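Local coordinates for Alr3699 protein (Nostoc sp., PDB 4XSR) that belongs to the GT-B glycosyltransferases and binds uridine-5'-diphosphate-glucose in the cleft between its two domains, at residues L215-G220 with F245-Y250. Numbering follows the deposited sequence.
Sequences LSPWKG and FGEQDY. With UPG (uridine-5'-diphosphate-glucose), chain J.
Chi1 of Y250 (-173°) turns CG away from the backbone N, and the phenol ring reaches from the first turn of helix 248-260 to the backbone of S216 and P217. P217 CA sits almost centrally over one ring face, 3.7 Å from the Y250 centroid and 13° off the normal, in a CH-pi contact. The P217 ring runs past toward the root of the tyrosine, its CG 3.7 Å from Y250 CD1, while L215 adds a looser apolar touch through CB. At the far end of the ring, Y250 OH is hydrogen-bonded to H222 ND1 in helix 221-228, the helix that follows G220.

E247, the N-cap residue of helix 248-260, bends at chi2 (95°), and its carboxylate bridges two segments. S216 OG donates to E247 OE2 over 2.7 Å, approaching from above the carboxylate plane. E247 OE1 accepts the backbone N-H of F245, with N to OE1 also 2.7 Å and the donor again above that plane, so the bonds to its two oxygens probably limit rotation of the carboxylate.

The 3-10 turn 217-219 then directs K219 away from this interface. K219 NZ donates hydrogen bonds to O2B (2.6 Å) and O2A (3.1 Å) of uridine-5'-diphosphate-glucose, one oxygen from each phosphate, and also pairs with E294. The contact thus joins two loops that follow neighbouring parallel strands, 207-211 and 235-240, in the C-terminal Rossmann-like domain of a GT-B fold, beside its diphosphate-binding site.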
ATOM      1  N   LEU B 215      -6.641 -29.498  -0.450  1.00 44.59           N
ATOM      2  CA  LEU B 215      -7.416 -29.707  -1.662  1.00 46.39           C
ATOM      3  C   LEU B 215      -7.326 -28.489  -2.578  1.00 50.32           C
ATOM      4  O   LEU B 215      -8.019 -27.502  -2.385  1.00 49.75           O
ATOM      5  CB  LEU B 215      -8.856 -30.038  -1.295  1.00 45.43           C
ATOM      6  CG  LEU B 215      -9.012 -31.132  -0.225  1.00 52.02           C
ATOM      7  CD1 LEU B 215     -10.472 -31.310   0.148  1.00 54.12           C
ATOM      8  CD2 LEU B 215      -8.430 -32.471  -0.672  1.00 49.10           C
ATOM      9  N   SER B 216      -6.411 -28.534  -3.538  1.00 52.74           N
ATOM     10  CA  SER B 216      -6.393 -27.552  -4.625  1.00 51.62           C
ATOM     11  C   SER B 216      -6.136 -28.328  -5.874  1.00 48.84           C
ATOM     12  O   SER B 216      -5.529 -29.382  -5.828  1.00 54.73           O
ATOM     13  CB  SER B 216      -5.295 -26.487  -4.493  1.00 48.22           C
ATOM     14  OG  SER B 216      -5.228 -25.941  -3.185  1.00 53.40           O
ATOM     15  N   PRO B 217      -6.543 -27.784  -7.003  1.00 46.03           N
ATOM     16  CA  PRO B 217      -6.290 -28.523  -8.226  1.00 48.61           C
ATOM     17  C   PRO B 217      -4.823 -28.904  -8.427  1.00 45.81           C
ATOM     18  O   PRO B 217      -4.534 -30.026  -8.809  1.00 49.13           O
ATOM     19  CB  PRO B 217      -6.817 -27.576  -9.298  1.00 50.26           C
ATOM     20  CG  PRO B 217      -7.991 -26.892  -8.597  1.00 46.77           C
ATOM     21  CD  PRO B 217      -7.429 -26.627  -7.227  1.00 46.30           C
ATOM     22  N   TRP B 218      -3.896 -28.027  -8.099  1.00 43.47           N
ATOM     23  CA  TRP B 218      -2.503 -28.329  -8.389  1.00 42.93           C
ATOM     24  C   TRP B 218      -1.890 -29.354  -7.436  1.00 44.85           C
ATOM     25  O   TRP B 218      -0.789 -29.814  -7.686  1.00 46.09           O
ATOM     26  CB  TRP B 218      -1.647 -27.055  -8.461  1.00 38.90           C
ATOM     27  CG  TRP B 218      -1.262 -26.450  -7.153  1.00 39.36           C
ATOM     28  CD1 TRP B 218      -1.966 -25.523  -6.453  1.00 41.42           C
ATOM     29  CD2 TRP B 218      -0.060 -26.688  -6.399  1.00 40.62           C
ATOM     30  NE1 TRP B 218      -1.301 -25.191  -5.299  1.00 44.09           N
ATOM     31  CE2 TRP B 218      -0.124 -25.888  -5.249  1.00 41.12           C
ATOM     32  CE3 TRP B 218       1.056 -27.499  -6.585  1.00 39.10           C
ATOM     33  CZ2 TRP B 218       0.882 -25.864  -4.307  1.00 40.61           C
ATOM     34  CZ3 TRP B 218       2.040 -27.490  -5.627  1.00 37.80           C
ATOM     35  CH2 TRP B 218       1.947 -26.688  -4.504  1.00 39.01           C
ATOM     36  N   LYS B 219      -2.582 -29.699  -6.348  1.00 46.28           N
ATOM     37  CA  LYS B 219      -2.108 -30.745  -5.442  1.00 42.54           C
ATOM     38  C   LYS B 219      -2.439 -32.151  -5.949  1.00 40.73           C
ATOM     39  O   LYS B 219      -1.927 -33.127  -5.420  1.00 39.99           O
ATOM     40  CB  LYS B 219      -2.667 -30.567  -4.049  1.00 43.26           C
ATOM     41  CG  LYS B 219      -2.081 -29.369  -3.333  1.00 42.96           C
ATOM     42  CD  LYS B 219      -0.593 -29.528  -3.102  1.00 43.04           C
ATOM     43  CE  LYS B 219      -0.070 -28.447  -2.180  1.00 40.68           C
ATOM     44  NZ  LYS B 219       1.336 -28.641  -1.774  1.00 37.61           N
ATOM     45  N   GLY B 220      -3.281 -32.224  -6.966  1.00 36.69           N
ATOM     46  CA  GLY B 220      -3.443 -33.402  -7.760  1.00 42.10           C
ATOM     47  C   GLY B 220      -4.126 -34.602  -7.159  1.00 42.34           C
ATOM     48  O   GLY B 220      -3.796 -35.718  -7.531  1.00 44.66           O
ATOM     49  N   PHE B 245      -8.510 -22.446   0.703  1.00 48.82           N
ATOM     50  CA  PHE B 245      -8.458 -21.187  -0.028  1.00 53.50           C
ATOM     51  C   PHE B 245      -9.554 -21.101  -1.074  1.00 51.48           C
ATOM     52  O   PHE B 245      -9.299 -20.667  -2.198  1.00 51.09           O
ATOM     53  CB  PHE B 245      -7.067 -20.993  -0.687  1.00 53.51           C
ATOM     54  CG  PHE B 245      -5.901 -21.178   0.265  1.00 53.02           C
ATOM     55  CD1 PHE B 245      -5.763 -20.363   1.397  1.00 52.61           C
ATOM     56  CD2 PHE B 245      -4.934 -22.158   0.034  1.00 52.36           C
ATOM     57  CE1 PHE B 245      -4.687 -20.516   2.272  1.00 55.36           C
ATOM     58  CE2 PHE B 245      -3.851 -22.312   0.908  1.00 55.19           C
ATOM     59  CZ  PHE B 245      -3.727 -21.497   2.030  1.00 54.95           C
ATOM     60  N   GLY B 246     -10.753 -21.563  -0.709  1.00 53.75           N
ATOM     61  CA  GLY B 246     -11.971 -21.407  -1.528  1.00 51.95           C
ATOM     62  C   GLY B 246     -12.152 -22.371  -2.682  1.00 53.89           C
ATOM     63  O   GLY B 246     -12.908 -22.102  -3.605  1.00 51.84           O
ATOM     64  N   GLU B 247     -11.491 -23.519  -2.636  1.00 55.97           N
ATOM     65  CA  GLU B 247     -11.526 -24.442  -3.788  1.00 55.29           C
ATOM     66  C   GLU B 247     -12.690 -25.462  -3.689  1.00 56.04           C
ATOM     67  O   GLU B 247     -12.545 -26.650  -3.997  1.00 54.27           O
ATOM     68  CB  GLU B 247     -10.160 -25.118  -3.964  1.00 55.80           C
ATOM     69  CG  GLU B 247      -8.955 -24.170  -3.848  1.00 53.50           C
ATOM     70  CD  GLU B 247      -8.319 -24.117  -2.439  1.00 56.49           C
ATOM     71  OE1 GLU B 247      -9.042 -24.112  -1.398  1.00 63.07           O
ATOM     72  OE2 GLU B 247      -7.071 -24.078  -2.358  1.00 54.28           O
ATOM     73  N   GLN B 248     -13.872 -24.949  -3.343  1.00 55.00           N
ATOM     74  CA  GLN B 248     -15.060 -25.774  -3.158  1.00 52.78           C
ATOM     75  C   GLN B 248     -15.495 -26.415  -4.448  1.00 47.46           C
ATOM     76  O   GLN B 248     -16.012 -27.511  -4.434  1.00 44.50           O
ATOM     77  CB  GLN B 248     -16.205 -24.958  -2.570  1.00 55.64           C
ATOM     78  CG  GLN B 248     -15.841 -24.208  -1.288  1.00 61.32           C
ATOM     79  CD  GLN B 248     -15.380 -25.138  -0.194  1.00 64.93           C
ATOM     80  OE1 GLN B 248     -15.947 -26.225  -0.000  1.00 65.59           O
ATOM     81  NE2 GLN B 248     -14.342 -24.728   0.530  1.00 65.91           N
ATOM     82  N   ASP B 249     -15.255 -25.747  -5.564  1.00 52.38           N
ATOM     83  CA  ASP B 249     -15.492 -26.335  -6.887  1.00 54.63           C
ATOM     84  C   ASP B 249     -14.628 -27.555  -7.122  1.00 50.09           C
ATOM     85  O   ASP B 249     -15.075 -28.519  -7.718  1.00 48.70           O
ATOM     86  CB  ASP B 249     -15.218 -25.311  -7.998  1.00 61.95           C
ATOM     87  CG  ASP B 249     -16.398 -24.359  -8.234  1.00 71.90           C
ATOM     88  OD1 ASP B 249     -17.495 -24.562  -7.652  1.00 75.96           O
ATOM     89  OD2 ASP B 249     -16.228 -23.395  -9.020  1.00 82.23           O
ATOM     90  N   TYR B 250     -13.385 -27.509  -6.658  1.00 49.92           N
ATOM     91  CA  TYR B 250     -12.505 -28.668  -6.763  1.00 50.38           C
ATOM     92  C   TYR B 250     -13.051 -29.830  -5.913  1.00 48.30           C
ATOM     93  O   TYR B 250     -13.090 -30.969  -6.366  1.00 44.90           O
ATOM     94  CB  TYR B 250     -11.055 -28.312  -6.358  1.00 49.71           C
ATOM     95  CG  TYR B 250     -10.061 -29.439  -6.600  1.00 48.85           C
ATOM     96  CD1 TYR B 250      -9.913 -29.999  -7.856  1.00 49.11           C
ATOM     97  CD2 TYR B 250      -9.279 -29.932  -5.579  1.00 46.55           C
ATOM     98  CE1 TYR B 250      -9.011 -31.016  -8.086  1.00 51.04           C
ATOM     99  CE2 TYR B 250      -8.378 -30.947  -5.797  1.00 49.90           C
ATOM    100  CZ  TYR B 250      -8.244 -31.488  -7.051  1.00 49.55           C
ATOM    101  OH  TYR B 250      -7.334 -32.491  -7.274  1.00 49.03           O
TER
HETATM  102  N1  UPG J 405      -1.500 -31.348   7.052  1.00 35.57           N
HETATM  103  C2  UPG J 405      -2.261 -31.377   8.228  1.00 33.38           C
HETATM  104  N3  UPG J 405      -3.517 -31.796   8.163  1.00 33.45           N
HETATM  105  C4  UPG J 405      -4.069 -32.200   7.020  1.00 38.23           C
HETATM  106  C5  UPG J 405      -3.318 -32.205   5.839  1.00 36.42           C
HETATM  107  C6  UPG J 405      -2.019 -31.752   5.885  1.00 34.62           C
HETATM  108  O2  UPG J 405      -1.795 -31.002   9.342  1.00 36.68           O
HETATM  109  O4  UPG J 405      -5.271 -32.589   7.017  1.00 37.87           O
HETATM  110  C1C UPG J 405      -0.119 -30.879   7.077  1.00 38.78           C
HETATM  111  C2C UPG J 405       0.886 -31.911   6.581  1.00 40.23           C
HETATM  112  O2C UPG J 405       1.249 -32.808   7.653  1.00 38.52           O
HETATM  113  C3C UPG J 405       1.990 -30.975   6.096  1.00 39.40           C
HETATM  114  C4C UPG J 405       1.260 -29.711   5.593  1.00 40.33           C
HETATM  115  O4C UPG J 405      -0.035 -29.785   6.156  1.00 40.85           O
HETATM  116  O3C UPG J 405       2.819 -30.637   7.210  1.00 35.14           O
HETATM  117  C5C UPG J 405       1.100 -29.575   4.074  1.00 38.43           C
HETATM  118  O5C UPG J 405       2.418 -29.305   3.599  1.00 39.25           O
HETATM  119  PA  UPG J 405       2.755 -28.909   2.099  1.00 36.74           P
HETATM  120  O1A UPG J 405       4.239 -29.024   1.965  1.00 36.81           O
HETATM  121  O2A UPG J 405       1.812 -29.511   1.119  1.00 34.12           O
HETATM  122  O3A UPG J 405       2.485 -27.288   2.299  1.00 41.16           O
HETATM  123  PB  UPG J 405       1.894 -26.187   1.254  1.00 37.02           P
HETATM  124  O1B UPG J 405       0.596 -25.811   1.870  1.00 43.59           O
HETATM  125  O2B UPG J 405       1.833 -26.612  -0.161  1.00 34.67           O
HETATM  126  O3B UPG J 405       2.969 -25.028   1.617  1.00 36.22           O
HETATM  127  C1' UPG J 405       4.085 -24.436   0.925  1.00 34.18           C
HETATM  128  C2' UPG J 405       4.660 -25.146  -0.280  1.00 34.02           C
HETATM  129  C3' UPG J 405       5.217 -26.551   0.069  1.00 34.87           C
HETATM  130  C4' UPG J 405       6.262 -26.420   1.182  1.00 34.54           C
HETATM  131  C5' UPG J 405       5.697 -25.549   2.291  1.00 33.26           C
HETATM  132  C6' UPG J 405       6.652 -25.283   3.414  1.00 32.63           C
HETATM  133  O2' UPG J 405       3.730 -25.097  -1.363  1.00 36.31           O
HETATM  134  O3' UPG J 405       5.819 -27.111  -1.112  1.00 33.22           O
HETATM  135  O4' UPG J 405       6.607 -27.683   1.773  1.00 33.51           O
HETATM  136  O5' UPG J 405       5.224 -24.298   1.804  1.00 35.90           O
HETATM  137  O6' UPG J 405       7.886 -24.801   2.926  1.00 35.73           O